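Local coordinates for SidF, inhibitor of growth family, member 3 (Legionella pneumophila subsp. pneumophila, PDB 4FYE), which is a phosphoinositide phosphatase that probably removes the 3-phosphate from inositol phospholipids of membranes, at residues D171-G174 with H175-R178; L342-L345 with Y346-N350. The protein carries 1 engineered substitution. All blocks are in the same frame, centred on the assembly; numbering follows the deposited sequence. Where two conformers were deposited one is given.

Contact 1: D171-G174 with H175-R178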
ATOM      1  N   ASP A 171     -16.475   1.952  18.226  1.00 64.06           N
ATOM      2  CA  ASP A 171     -15.466   2.177  17.208  1.00 64.76           C
ATOM      3  C   ASP A 171     -14.588   0.946  17.039  1.00 62.68           C
ATOM      4  O   ASP A 171     -14.548   0.320  15.958  1.00 59.19           O
ATOM      5  CB  ASP A 171     -14.663   3.398  17.664  1.00 78.53           C
ATOM      6  CG  ASP A 171     -13.503   3.722  16.750  1.00 93.36           C
ATOM      7  OD1 ASP A 171     -13.718   3.936  15.522  1.00 83.34           O
ATOM      8  OD2 ASP A 171     -12.368   3.769  17.288  1.00106.74           O
ATOM      9  N   LYS A 172     -13.936   0.555  18.136  1.00 68.20           N
ATOM     10  CA  LYS A 172     -13.152  -0.677  18.185  1.00 67.74           C
ATOM     11  C   LYS A 172     -13.931  -1.854  17.646  1.00 65.24           C
ATOM     12  O   LYS A 172     -13.413  -2.619  16.861  1.00 69.20           O
ATOM     13  CB  LYS A 172     -12.732  -0.960  19.617  1.00 83.75           C
ATOM     14  CG  LYS A 172     -11.368  -1.618  19.778  1.00 94.73           C
ATOM     15  CD  LYS A 172     -10.750  -1.231  21.126  1.00104.83           C
ATOM     16  CE  LYS A 172     -10.162   0.183  21.093  1.00108.79           C
ATOM     17  NZ  LYS A 172     -10.262   0.893  22.402  1.00108.21           N
ATOM     18  N   GLU A 173     -15.180  -2.031  18.048  1.00 63.93           N
ATOM     19  CA  GLU A 173     -15.927  -3.168  17.478  1.00 63.75           C
ATOM     20  C   GLU A 173     -16.246  -3.034  15.970  1.00 60.91           C
ATOM     21  O   GLU A 173     -16.336  -4.013  15.255  1.00 60.61           O
ATOM     22  CB  GLU A 173     -17.212  -3.401  18.249  1.00 61.20           C
ATOM     23  CG  GLU A 173     -17.945  -4.660  17.840  1.00 65.67           C
ATOM     24  CD  GLU A 173     -17.201  -5.939  18.237  1.00 79.18           C
ATOM     25  OE1 GLU A 173     -16.067  -5.872  18.793  1.00 81.59           O
ATOM     26  OE2 GLU A 173     -17.761  -7.036  17.999  1.00 80.00           O
ATOM     27  N   GLY A 174     -16.470  -1.816  15.498  1.00 59.58           N
ATOM     28  CA  GLY A 174     -16.793  -1.648  14.098  1.00 60.09           C
ATOM     29  C   GLY A 174     -15.572  -2.110  13.307  1.00 65.68           C
ATOM     30  O   GLY A 174     -15.707  -2.858  12.325  1.00 57.48           O
ATOM     31  N   HIS A 175     -14.386  -1.656  13.750  1.00 67.50           N
ATOM     32  CA  HIS A 175     -13.149  -2.076  13.131  0.50 67.41           C
ATOM     33  C   HIS A 175     -13.002  -3.576  13.172  1.00 69.36           C
ATOM     34  O   HIS A 175     -12.640  -4.172  12.148  1.00 70.77           O
ATOM     35  CB  HIS A 175     -11.950  -1.316  13.709  0.50 66.18           C
ATOM     36  CG  HIS A 175     -11.852   0.130  13.223  0.50 64.47           C
ATOM     37  ND1 HIS A 175     -11.466   0.451  11.967  0.50 62.15           N
ATOM     38  CD2 HIS A 175     -12.112   1.345  13.872  0.50 63.38           C
ATOM     39  CE1 HIS A 175     -11.471   1.798  11.818  0.50 60.92           C
ATOM     40  NE2 HIS A 175     -11.865   2.343  12.982  0.50 62.46           N
ATOM     41  N   ASN A 176     -13.341  -4.215  14.297  1.00 66.23           N
ATOM     42  CA  ASN A 176     -13.136  -5.661  14.362  1.00 69.11           C
ATOM     43  C   ASN A 176     -13.996  -6.437  13.424  1.00 71.16           C
ATOM     44  O   ASN A 176     -13.584  -7.488  12.923  1.00 82.01           O
ATOM     45  CB  ASN A 176     -13.325  -6.248  15.761  1.00 79.07           C
ATOM     46  CG  ASN A 176     -12.289  -5.760  16.763  1.00 91.03           C
ATOM     47  OD1 ASN A 176     -12.440  -6.015  17.965  1.00 97.10           O
ATOM     48  ND2 ASN A 176     -11.250  -5.031  16.293  1.00 87.76           N
ATOM     49  N   ILE A 177     -15.212  -5.978  13.191  1.00 70.06           N
ATOM     50  CA  ILE A 177     -16.068  -6.823  12.375  1.00 70.68           C
ATOM     51  C   ILE A 177     -15.815  -6.558  10.891  1.00 65.11           C
ATOM     52  O   ILE A 177     -15.943  -7.449  10.065  1.00 59.66           O
ATOM     53  CB  ILE A 177     -17.548  -6.830  12.817  1.00 71.53           C
ATOM     54  CG1 ILE A 177     -18.431  -5.966  11.911  1.00 74.16           C
ATOM     55  CG2 ILE A 177     -17.697  -6.465  14.301  1.00 75.02           C
ATOM     56  CD1 ILE A 177     -19.859  -5.824  12.449  1.00 81.96           C
ATOM     57  N   ARG A 178     -15.372  -5.353  10.570  1.00 63.57           N
ATOM     58  CA  ARG A 178     -15.012  -5.061   9.200  1.00 71.95           C
ATOM     59  C   ARG A 178     -13.770  -5.905   8.844  1.00 81.47           C
ATOM     60  O   ARG A 178     -13.679  -6.418   7.727  1.00 86.81           O
ATOM     61  CB  ARG A 178     -14.814  -3.541   8.950  1.00 68.15           C
ATOM     62  CG  ARG A 178     -16.113  -2.721   8.982  1.00 67.90           C
ATOM     63  CD  ARG A 178     -15.919  -1.258   8.606  1.00 64.85           C
ATOM     64  NE  ARG A 178     -15.173  -0.513   9.626  1.00 62.40           N
ATOM     65  CZ  ARG A 178     -15.743   0.076  10.676  1.00 64.36           C
ATOM     66  NH1 ARG A 178     -17.060  -0.004  10.853  1.00 62.17           N
ATOM     67  NH2 ARG A 178     -15.002   0.725  11.559  1.00 62.56           N
TER

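Contact 2: L342-L345 with Y346-N350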
ATOM      1  N   LEU A 342       2.346 -28.925  -7.278  1.00 55.07           N
ATOM      2  CA  LEU A 342       3.334 -28.064  -7.879  1.00 53.34           C
ATOM      3  C   LEU A 342       3.914 -27.076  -6.877  1.00 52.85           C
ATOM      4  O   LEU A 342       5.120 -26.908  -6.838  1.00 52.19           O
ATOM      5  CB  LEU A 342       2.697 -27.291  -9.025  1.00 55.07           C
ATOM      6  CG  LEU A 342       2.854 -27.855 -10.435  1.00 57.81           C
ATOM      7  CD1 LEU A 342       3.538 -29.220 -10.465  1.00 55.12           C
ATOM      8  CD2 LEU A 342       1.532 -27.815 -11.185  1.00 53.06           C
ATOM      9  N   ILE A 343       3.079 -26.445  -6.053  1.00 48.29           N
ATOM     10  CA  ILE A 343       3.591 -25.421  -5.149  1.00 47.54           C
ATOM     11  C   ILE A 343       4.475 -26.048  -4.100  1.00 50.40           C
ATOM     12  O   ILE A 343       5.593 -25.584  -3.825  1.00 50.57           O
ATOM     13  CB  ILE A 343       2.477 -24.613  -4.512  1.00 45.89           C
ATOM     14  CG1 ILE A 343       1.868 -23.737  -5.585  1.00 43.93           C
ATOM     15  CG2 ILE A 343       3.012 -23.730  -3.363  1.00 44.49           C
ATOM     16  CD1 ILE A 343       0.564 -23.061  -5.126  1.00 44.99           C
ATOM     17  N   LYS A 344       3.988 -27.157  -3.571  1.00 53.30           N
ATOM     18  CA  LYS A 344       4.722 -27.914  -2.587  1.00 54.73           C
ATOM     19  C   LYS A 344       6.090 -28.394  -3.112  1.00 51.73           C
ATOM     20  O   LYS A 344       7.077 -28.244  -2.448  1.00 50.92           O
ATOM     21  CB  LYS A 344       3.893 -29.112  -2.084  1.00 55.62           C
ATOM     22  CG  LYS A 344       4.684 -29.918  -1.061  1.00 59.30           C
ATOM     23  CD  LYS A 344       4.240 -31.351  -0.852  1.00 62.94           C
ATOM     24  CE  LYS A 344       5.411 -32.108  -0.254  1.00 70.80           C
ATOM     25  NZ  LYS A 344       4.926 -33.298   0.495  1.00 80.29           N
ATOM     26  N   LEU A 345       6.129 -28.967  -4.300  1.00 49.88           N
ATOM     27  CA  LEU A 345       7.389 -29.432  -4.843  1.00 51.02           C
ATOM     28  C   LEU A 345       8.286 -28.245  -5.156  1.00 49.98           C
ATOM     29  O   LEU A 345       9.460 -28.295  -4.904  1.00 53.42           O
ATOM     30  CB  LEU A 345       7.169 -30.301  -6.092  1.00 52.16           C
ATOM     31  CG  LEU A 345       6.678 -31.730  -5.793  1.00 55.62           C
ATOM     32  CD1 LEU A 345       6.142 -32.491  -7.007  1.00 54.50           C
ATOM     33  CD2 LEU A 345       7.719 -32.600  -5.090  1.00 54.37           C
ATOM     34  N   TYR A 346       7.711 -27.155  -5.660  1.00 50.23           N
ATOM     35  CA  TYR A 346       8.457 -25.979  -5.987  1.00 47.54           C
ATOM     36  C   TYR A 346       9.182 -25.469  -4.754  1.00 52.60           C
ATOM     37  O   TYR A 346      10.399 -25.095  -4.838  1.00 51.20           O
ATOM     38  CB  TYR A 346       7.577 -24.884  -6.607  1.00 45.85           C
ATOM     39  CG  TYR A 346       8.301 -23.532  -6.720  1.00 44.77           C
ATOM     40  CD1 TYR A 346       9.421 -23.377  -7.529  1.00 49.58           C
ATOM     41  CD2 TYR A 346       7.905 -22.468  -6.007  1.00 41.47           C
ATOM     42  CE1 TYR A 346      10.102 -22.170  -7.610  1.00 44.53           C
ATOM     43  CE2 TYR A 346       8.560 -21.266  -6.082  1.00 43.33           C
ATOM     44  CZ  TYR A 346       9.675 -21.133  -6.877  1.00 46.22           C
ATOM     45  OH  TYR A 346      10.366 -19.926  -6.951  1.00 47.24           O
ATOM     46  N   VAL A 347       8.445 -25.452  -3.629  1.00 50.67           N
ATOM     47  CA  VAL A 347       8.935 -24.837  -2.404  1.00 51.44           C
ATOM     48  C   VAL A 347      10.034 -25.705  -1.796  1.00 54.63           C
ATOM     49  O   VAL A 347      11.026 -25.191  -1.278  1.00 58.58           O
ATOM     50  CB  VAL A 347       7.818 -24.640  -1.334  1.00 51.57           C
ATOM     51  CG1 VAL A 347       8.453 -24.253  -0.000  1.00 47.81           C
ATOM     52  CG2 VAL A 347       6.829 -23.584  -1.772  1.00 43.85           C
ATOM     53  N   GLU A 348       9.873 -27.014  -1.936  1.00 53.54           N
ATOM     54  CA  GLU A 348      10.752 -27.994  -1.340  1.00 56.27           C
ATOM     55  C   GLU A 348      12.116 -27.951  -2.053  1.00 58.62           C
ATOM     56  O   GLU A 348      13.149 -28.023  -1.418  1.00 59.66           O
ATOM     57  CB  GLU A 348      10.037 -29.349  -1.376  1.00 60.57           C
ATOM     58  CG  GLU A 348      10.843 -30.616  -1.090  1.00 78.09           C
ATOM     59  CD  GLU A 348      10.019 -31.914  -1.342  1.00 85.48           C
ATOM     60  OE1 GLU A 348      10.613 -32.947  -1.767  1.00 90.73           O
ATOM     61  OE2 GLU A 348       8.769 -31.909  -1.121  1.00 86.67           O
ATOM     62  N   HIS A 349      12.120 -27.705  -3.352  1.00 52.97           N
ATOM     63  CA  HIS A 349      13.362 -27.669  -4.103  1.00 51.27           C
ATOM     64  C   HIS A 349      13.920 -26.317  -4.505  1.00 51.86           C
ATOM     65  O   HIS A 349      14.931 -26.281  -5.188  1.00 52.17           O
ATOM     66  CB  HIS A 349      13.193 -28.546  -5.356  1.00 51.96           C
ATOM     67  CG  HIS A 349      12.780 -29.956  -5.029  1.00 50.50           C
ATOM     68  ND1 HIS A 349      13.669 -30.928  -4.791  1.00 54.64           N
ATOM     69  CD2 HIS A 349      11.561 -30.502  -4.827  1.00 50.43           C
ATOM     70  CE1 HIS A 349      13.050 -32.055  -4.483  1.00 54.07           C
ATOM     71  NE2 HIS A 349      11.751 -31.805  -4.508  1.00 54.48           N
ATOM     72  N   ASN A 350      13.293 -25.194  -4.139  1.00 51.02           N
ATOM     73  CA  ASN A 350      13.876 -23.915  -4.495  1.00 50.55           C
ATOM     74  C   ASN A 350      13.945 -22.954  -3.315  1.00 52.68           C
ATOM     75  O   ASN A 350      12.947 -22.776  -2.593  1.00 50.59           O
ATOM     76  CB  ASN A 350      13.072 -23.278  -5.668  1.00 51.12           C
ATOM     77  CG  ASN A 350      13.177 -24.098  -6.991  1.00 49.15           C
ATOM     78  OD1 ASN A 350      13.993 -23.804  -7.832  1.00 51.76           O
ATOM     79  ND2 ASN A 350      12.349 -25.071  -7.158  1.00 44.28           N
TER

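Contact 1: D171-G174 with H175-R178
Arg178 folds its side chain back over Gly174, laying one face of the guanidinium on the glycine carbonyl, with CZ 3.4 Å from Gly174 O. A bend at chi3 (-69°) turns the group back along the helix, and glycine, having no side chain, leaves room for it against the peptide. Gly174 O takes its hydrogen bond from the backbone, Arg178 N at 3.1 Å, and a weak second one from Ile177 N. The other carbonyls are satisfied in the same i to i+4 way: His175 N gives a nearly straight bond to Asp171 O at 3.0 Å, Asn176 N bonds to Lys172 O, and Ile177 N to Glu173 O. Glu173 rests its carboxylate against an aliphatic branch, OE2 lying 3.7 Å from Ile177 CG2. Glu173 is buried, and its OE2 is well provided for, with a salt bridge to Lys92 and a hydrogen bond from Ser88; a long acidic side chain suits that reach. Helix 167-180 is thereby tied through Glu173 to helix 71-92, and through a weak bond from Arg178 NE to Asn711 O it also meets helix 701-712.

Contact 2: L342-L345 with Y346-N350
Ile343 and Val347, one turn apart, form the apolar contact: their CG2 methyls meet at 4.1 Å as the two branched side chains slant across each other. Between opposite charges the contact is looser: Lys344 and Glu348 run out extended, and the lysine CE comes within 3.5 Å of Glu348 OE2. The charged NZ stays 4.4 Å from that oxygen, too far for a salt bridge, so any attraction between these two exposed residues is probably modest.

These pairs belong to an alpha-helix, residues 335-349, packed on a mixed beta-sheet. Ile343 reaches strand 391-399 and Val347 strand 402-416, buried positions that suit apolar side chains, while Leu342 and Tyr346 press on helix 315-320.

Backbone bonds join Tyr346 N to Leu342 O and Val347 N to Ile343 O, both i to i+4. Lys344 O accepts Glu348 N and, weakly, Val347 N; Leu345 O likewise holds His349 N at 3.1 Å and, weakly, Glu348 N.

The histidine ring adds a C-H approach to that last carbonyl. With CG anti to the carbonyl carbon (chi1 -56°), His349 swings back alongside Leu345, presenting the ring edge so that CD2 sits 3.0 Å from Leu345 O; the ring also stacks with Tyr326.

Near the C-terminal end, Asn350 supplies a side-chain donor: ND2 bonds to Tyr346 O at 3.0 Å, on a lone pair in the carbonyl plane, and also to Lys321 O. A short amide with two N-H groups can serve both carbonyls.

Contact 1 and contact 2 are separate local arrangements in one chain, each within a single helix, with centres about 38 Å apart and nearest atoms about 25 Å apart. Contact 1 lies about 21 Å from the centre of the chain; contact 2 lies further out, at about 28 Å. Their surroundings differ: 171-178 sits among helices just before strand 184-189 of the six-stranded sheet, whereas 342-350 leads into strand 353-360 of the four-stranded sheet, on which its own helix packs. Strand 641-645 of that sheet probably leads into a CX5R phosphate-binding P-loop, its cysteine presumably the engineered position, but neither contact is known to belong to the active site.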